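Local structure of signal peptidase I (Enterococcus faecalis, 4ME8) at residues R59-Y64 / N85-Q90; D73-A78 / L113-P118. The protein probably acts as a serine-type endopeptidase that cleaves hydrophobic N-terminal signal sequences from exported proteins. One frame throughout, in Å; residues are numbered along the deposited sequence.

In the fold
Contacts 1 and 2 lie side by side, their centres 11 Å apart. Contact 1 (59-64 with 85-90) stays within the smaller antiparallel sheet and its loop, holding the hairpin turn between strands 56-59 and 62-65 against the chain that leads into strand 92-93. Contact 2 (73-78 with 113-118) sets an earlier part of that same loop, after strand 68-70, on the chain leaving strand 109-113 of the larger sheet. The four segments alternate along the sequence, and the contacts touch directly, Tyr88 OH reaching Asp115 O and Thr89 OG1 reaching Arg117 NH1. The smaller sheet and its loop are thereby tied to the region near the predicted active-site Lys46.

Contact 1 of 2, residues R59-Y64 / N85-Q90; sequences RDDTLY and NENYTQ
Asp61 and the backbone of Tyr88 and Thr89 meet because chi1 of Asp61, an unstaggered -138°, swings its carboxylate out of the turn toward 85-90, while Asn87 turns CG away from its own carbonyl carbon (chi1 -81°) and lays its amide beside the turn. That turn is type I', from Arg59 to Thr62, closing the two-residue beta hairpin of strands 56-59 and 62-65; Asp60 and Asp61 are its corner residues, both with positive phi.

The carboxylate faces two successive peptide N-H groups, one bonded firmly and one weakly. Thr89 N donates to Asp61 OD1 at 2.9 Å, a nearly straight bond (169°) approaching almost in line with CG-OD1. Tyr88 N gives a weak, longer bond of 3.4 Å to Asp61 OD2, and Tyr88 CB packs against the same oxygen. Together they would limit the rotation of the carboxylate and probably stabilise its negative charge.

Across the contact Asn87 packs against the turn: OD1 lies 3.7 Å from Asp61 CB, and ND2 3.5 Å from Asp60 CA. The polar ends of Tyr88 and Thr89 point to other partners, Asp115 O and Arg117 respectively.

Two waters complete the join. One donates to Asp61 OD1 and also bonds Thr89 OG1; the other accepts from Asp61 N at 3.1 Å and donates to Thr89 O at 2.7 Å.

Contact 2 of 2, residues D73-A78 / L113-P118; sequences DYLASA and LGDNRP. With EDO (1,2-ethanediol), chain B.
Van der Waals packing is carried by Leu75, whose two methyls divide the work between Arg117 and Asp115. CD1 sits over one face of the Arg117 guanidinium, off its centre, with NH1 at 3.5 Å; Leu113 CD1 covers the centre of the opposite face, so the flat cation is sandwiched between two leucines. Leu75 CD2 meets the backbone instead, 3.6 Å from Asp115 O.

Aromatic contact comes from Tyr74. With CG wedged between its backbone N and carbonyl carbon (chi1 59°), the ring is directed at Asp115, whose OD1 lies obliquely by CE1 at 3.3 Å; ring and carboxylate planes differ by just 23°. At the hydroxyl end, Arg117 NH2 stands at the ring edge, 3.7 Å from Tyr74 OH, with the guanidinium plane turned 66° from the ring.

Polar ties hold these groups mostly from elsewhere. Arg47 forms a salt bridge with Asp115 OD2 and a cation-pi contact with Tyr74, binding the acid and the ring together. Arg117, bent at chi2, places NE for a weak 2.9 Å bond to Gly114 O, while NH1 bonds Tyr58 OH and NH2 forms a salt bridge with Glu72, whose carboxylate also has a weak hydrogen bond with Tyr74 OH. A 1,2-ethanediol, probably from the crystallisation liquor, accepts from Asp115 N through O2 at 3.1 Å.

Gly114, Asp115 and Asn116 are the Gly-Asp-Asn that opens a conserved sequence box of type I signal peptidases; the Asp115 side chain lies about 8 Å from that of Lys46, the predicted catalytic lysine of the family's Ser-Lys site.

Contact 1 of 2, residues R59-Y64 / N85-Q90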
loop_
_atom_site.group_PDB
_atom_site.type_symbol
_atom_site.label_atom_id
_atom_site.label_comp_id
_atom_site.label_asym_id
_atom_site.label_seq_id
_atom_site.Cartn_x
_atom_site.Cartn_y
_atom_site.Cartn_z
ATOM N N ARG A 59 4.566 -4.752 -11.009
ATOM C CA ARG A 59 4.755 -5.591 -12.182
ATOM C C ARG A 59 5.849 -6.605 -11.844
ATOM O O ARG A 59 6.942 -6.221 -11.412
ATOM C CB ARG A 59 5.138 -4.750 -13.410
ATOM C CG ARG A 59 5.309 -5.560 -14.689
ATOM C CD ARG A 59 5.386 -4.698 -15.948
ATOM N NE ARG A 59 6.723 -4.143 -16.196
ATOM C CZ ARG A 59 7.121 -2.899 -15.909
ATOM N NH1 ARG A 59 6.302 -2.011 -15.344
ATOM N NH2 ARG A 59 8.369 -2.532 -16.192
ATOM N N ASP A 60 5.538 -7.892 -12.020
ATOM C CA ASP A 60 6.464 -8.994 -11.724
ATOM C C ASP A 60 6.967 -8.967 -10.280
ATOM O O ASP A 60 8.123 -9.295 -9.996
ATOM C CB ASP A 60 7.627 -9.007 -12.723
ATOM C CG ASP A 60 7.188 -9.416 -14.119
ATOM O OD1 ASP A 60 6.511 -10.459 -14.248
ATOM O OD2 ASP A 60 7.527 -8.704 -15.089
ATOM N N ASP A 61 6.068 -8.573 -9.378
ATOM C CA ASP A 61 6.305 -8.573 -7.937
ATOM C C ASP A 61 7.236 -7.450 -7.450
ATOM O O ASP A 61 7.724 -7.499 -6.314
ATOM C CB ASP A 61 6.830 -9.939 -7.476
ATOM C CG ASP A 61 6.194 -10.401 -6.185
ATOM O OD1 ASP A 61 5.065 -9.965 -5.895
ATOM O OD2 ASP A 61 6.807 -11.220 -5.471
ATOM N N THR A 62 7.449 -6.437 -8.292
ATOM C CA THR A 62 8.309 -5.309 -7.957
ATOM C C THR A 62 7.470 -4.039 -7.866
ATOM O O THR A 62 6.610 -3.798 -8.713
ATOM C CB THR A 62 9.419 -5.122 -9.012
ATOM O OG1 THR A 62 10.152 -6.347 -9.172
ATOM C CG2 THR A 62 10.374 -4.007 -8.606
ATOM N N LEU A 63 7.726 -3.246 -6.824
ATOM C CA LEU A 63 7.049 -1.965 -6.608
ATOM C C LEU A 63 7.650 -0.835 -7.455
ATOM O O LEU A 63 8.849 -0.575 -7.393
ATOM C CB LEU A 63 7.149 -1.562 -5.135
ATOM C CG LEU A 63 6.670 -0.162 -4.746
ATOM C CD1 LEU A 63 5.211 0.067 -5.141
ATOM C CD2 LEU A 63 6.875 0.058 -3.253
ATOM N N TYR A 64 6.786 -0.164 -8.213
ATOM C CA TYR A 64 7.135 1.011 -8.991
ATOM C C TYR A 64 6.322 2.222 -8.499
ATOM O O TYR A 64 5.097 2.189 -8.504
ATOM C CB TYR A 64 6.847 0.752 -10.477
ATOM C CG TYR A 64 7.768 -0.270 -11.120
ATOM C CD1 TYR A 64 7.511 -1.631 -11.010
ATOM C CD2 TYR A 64 8.892 0.127 -11.839
ATOM C CE1 TYR A 64 8.347 -2.570 -11.591
ATOM C CE2 TYR A 64 9.732 -0.803 -12.427
ATOM C CZ TYR A 64 9.452 -2.151 -12.300
ATOM O OH TYR A 64 10.278 -3.075 -12.873
ATOM N N ASN A 85 6.261 -19.949 -9.866
ATOM C CA ASN A 85 5.147 -19.315 -10.568
ATOM C C ASN A 85 4.595 -18.062 -9.858
ATOM O O ASN A 85 4.716 -16.945 -10.372
ATOM C CB ASN A 85 4.019 -20.332 -10.791
ATOM N N GLU A 86 4.023 -18.254 -8.672
ATOM C CA GLU A 86 3.179 -17.238 -8.030
ATOM C C GLU A 86 3.901 -15.941 -7.604
ATOM O O GLU A 86 4.896 -15.979 -6.874
ATOM C CB GLU A 86 2.458 -17.855 -6.821
ATOM N N ASN A 87 3.392 -14.801 -8.080
ATOM C CA ASN A 87 3.776 -13.487 -7.552
ATOM C C ASN A 87 3.027 -13.207 -6.246
ATOM O O ASN A 87 1.807 -13.374 -6.170
ATOM C CB ASN A 87 3.470 -12.362 -8.550
ATOM C CG ASN A 87 4.527 -12.220 -9.637
ATOM O OD1 ASN A 87 5.648 -12.726 -9.523
ATOM N ND2 ASN A 87 4.173 -11.502 -10.696
ATOM N N TYR A 88 3.769 -12.775 -5.230
ATOM C CA TYR A 88 3.219 -12.485 -3.906
ATOM C C TYR A 88 2.173 -11.364 -3.961
ATOM O O TYR A 88 1.134 -11.427 -3.294
ATOM C CB TYR A 88 4.366 -12.095 -2.970
ATOM C CG TYR A 88 4.021 -12.095 -1.506
ATOM C CD1 TYR A 88 3.602 -13.258 -0.875
ATOM C CD2 TYR A 88 4.139 -10.941 -0.744
ATOM C CE1 TYR A 88 3.297 -13.271 0.474
ATOM C CE2 TYR A 88 3.842 -10.944 0.605
ATOM C CZ TYR A 88 3.418 -12.111 1.210
ATOM O OH TYR A 88 3.113 -12.124 2.551
ATOM N N THR A 89 2.472 -10.336 -4.751
ATOM C CA THR A 89 1.555 -9.230 -5.009
ATOM C C THR A 89 1.212 -9.259 -6.495
ATOM O O THR A 89 2.110 -9.309 -7.336
ATOM C CB THR A 89 2.199 -7.863 -4.672
ATOM O OG1 THR A 89 2.706 -7.874 -3.330
ATOM C CG2 THR A 89 1.190 -6.734 -4.819
ATOM N N GLN A 90 -0.080 -9.219 -6.814
ATOM C CA GLN A 90 -0.531 -9.298 -8.206
ATOM C C GLN A 90 -0.147 -8.026 -8.963
ATOM O O GLN A 90 0.002 -6.950 -8.362
ATOM C CB GLN A 90 -2.053 -9.577 -8.303
ATOM C CG GLN A 90 -3.002 -8.374 -8.178
ATOM C CD GLN A 90 -3.364 -8.031 -6.737
ATOM O OE1 GLN A 90 -2.493 -7.958 -5.865
ATOM N NE2 GLN A 90 -4.656 -7.810 -6.481
HETATM O O HOH W 1 5.201 -8.473 -3.461
HETATM O O HOH W 2 2.996 -7.913 -9.444
#

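Contact 2 of 2, residues D73-A78 / L113-P118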
loop_
_atom_site.group_PDB
_atom_site.type_symbol
_atom_site.label_atom_id
_atom_site.label_comp_id
_atom_site.label_asym_id
_atom_site.label_seq_id
_atom_site.Cartn_x
_atom_site.Cartn_y
_atom_site.Cartn_z
ATOM N N ASP A 73 12.660 -5.092 1.447
ATOM C CA ASP A 73 13.393 -6.123 2.186
ATOM C C ASP A 73 12.554 -6.787 3.276
ATOM O O ASP A 73 12.861 -7.904 3.703
ATOM C CB ASP A 73 14.691 -5.545 2.773
ATOM C CG ASP A 73 15.835 -5.493 1.750
ATOM O OD1 ASP A 73 15.679 -6.034 0.631
ATOM O OD2 ASP A 73 16.901 -4.917 2.070
ATOM N N TYR A 74 11.498 -6.105 3.709
ATOM C CA TYR A 74 10.522 -6.673 4.647
ATOM C C TYR A 74 9.595 -7.746 4.045
ATOM O O TYR A 74 8.924 -8.468 4.786
ATOM C CB TYR A 74 9.662 -5.557 5.260
ATOM C CG TYR A 74 8.887 -4.734 4.247
ATOM C CD1 TYR A 74 7.633 -5.147 3.785
ATOM C CD2 TYR A 74 9.406 -3.538 3.752
ATOM C CE1 TYR A 74 6.930 -4.392 2.854
ATOM C CE2 TYR A 74 8.706 -2.779 2.834
ATOM C CZ TYR A 74 7.478 -3.211 2.381
ATOM O OH TYR A 74 6.804 -2.440 1.465
ATOM N N LEU A 75 9.535 -7.834 2.716
ATOM C CA LEU A 75 8.754 -8.876 2.036
ATOM C C LEU A 75 9.579 -10.127 1.651
ATOM O O LEU A 75 9.014 -11.167 1.287
ATOM C CB LEU A 75 8.085 -8.304 0.775
ATOM C CG LEU A 75 7.029 -7.198 0.905
ATOM C CD1 LEU A 75 6.342 -6.993 -0.439
ATOM C CD2 LEU A 75 5.991 -7.503 1.982
ATOM N N ALA A 76 10.903 -10.025 1.729
ATOM C CA ALA A 76 11.781 -11.082 1.234
ATOM C C ALA A 76 11.612 -12.364 2.035
ATOM O O ALA A 76 11.625 -13.460 1.474
ATOM C CB ALA A 76 13.233 -10.626 1.269
ATOM N N SER A 77 11.445 -12.212 3.345
ATOM C CA SER A 77 11.299 -13.349 4.248
ATOM C C SER A 77 9.997 -14.112 3.994
ATOM O O SER A 77 9.970 -15.338 4.047
ATOM C CB SER A 77 11.354 -12.871 5.700
ATOM O OG SER A 77 11.608 -13.951 6.572
ATOM N N ALA A 78 8.921 -13.377 3.721
ATOM C CA ALA A 78 7.635 -13.984 3.368
ATOM C C ALA A 78 7.664 -14.591 1.960
ATOM O O ALA A 78 7.110 -15.663 1.734
ATOM C CB ALA A 78 6.516 -12.960 3.486
ATOM N N LEU A 113 -0.623 -0.818 1.802
ATOM C CA LEU A 113 -0.648 -2.261 1.579
ATOM C C LEU A 113 -0.205 -2.969 2.855
ATOM O O LEU A 113 0.615 -2.438 3.597
ATOM C CB LEU A 113 0.298 -2.650 0.448
ATOM C CG LEU A 113 0.055 -2.138 -0.972
ATOM C CD1 LEU A 113 1.200 -2.582 -1.860
ATOM C CD2 LEU A 113 -1.260 -2.633 -1.555
ATOM N N GLY A 114 -0.736 -4.165 3.099
ATOM C CA GLY A 114 -0.300 -4.975 4.233
ATOM C C GLY A 114 0.782 -5.963 3.839
ATOM O O GLY A 114 0.743 -6.513 2.735
ATOM N N ASP A 115 1.724 -6.220 4.748
ATOM C CA ASP A 115 2.863 -7.100 4.454
ATOM C C ASP A 115 2.435 -8.544 4.161
ATOM O O ASP A 115 3.051 -9.195 3.312
ATOM C CB ASP A 115 3.887 -7.082 5.588
ATOM C CG ASP A 115 4.585 -5.723 5.750
ATOM O OD1 ASP A 115 4.374 -4.778 4.941
ATOM O OD2 ASP A 115 5.371 -5.606 6.713
ATOM N N ASN A 116 1.419 -9.047 4.874
ATOM C CA ASN A 116 0.848 -10.366 4.561
ATOM C C ASN A 116 -0.091 -10.218 3.353
ATOM O O ASN A 116 -1.315 -10.362 3.453
ATOM C CB ASN A 116 0.140 -10.988 5.778
ATOM C CG ASN A 116 0.030 -12.507 5.685
ATOM O OD1 ASN A 116 0.736 -13.149 4.909
ATOM N ND2 ASN A 116 -0.856 -13.083 6.484
ATOM N N ARG A 117 0.523 -9.941 2.204
ATOM C CA ARG A 117 -0.172 -9.471 0.989
ATOM C C ARG A 117 -1.399 -10.271 0.529
ATOM O O ARG A 117 -2.429 -9.669 0.191
ATOM C CB ARG A 117 0.827 -9.317 -0.178
ATOM C CG ARG A 117 1.875 -8.226 0.010
ATOM C CD ARG A 117 1.304 -6.839 -0.243
ATOM N NE ARG A 117 2.160 -5.777 0.292
ATOM C CZ ARG A 117 3.130 -5.156 -0.373
ATOM N NH1 ARG A 117 3.401 -5.474 -1.633
ATOM N NH2 ARG A 117 3.852 -4.214 0.239
ATOM N N PRO A 118 -1.302 -11.615 0.499
ATOM C CA PRO A 118 -2.488 -12.365 0.072
ATOM C C PRO A 118 -3.627 -12.448 1.098
ATOM O O PRO A 118 -4.696 -12.983 0.777
ATOM C CB PRO A 118 -1.940 -13.764 -0.240
ATOM C CG PRO A 118 -0.610 -13.845 0.428
ATOM C CD PRO A 118 -0.086 -12.449 0.537
HETATM C C1 EDO B . 1.247 -3.903 9.657
HETATM O O1 EDO B . 1.008 -5.157 10.317
HETATM C C2 EDO B . 1.953 -4.131 8.324
HETATM O O2 EDO B . 1.023 -4.593 7.342
#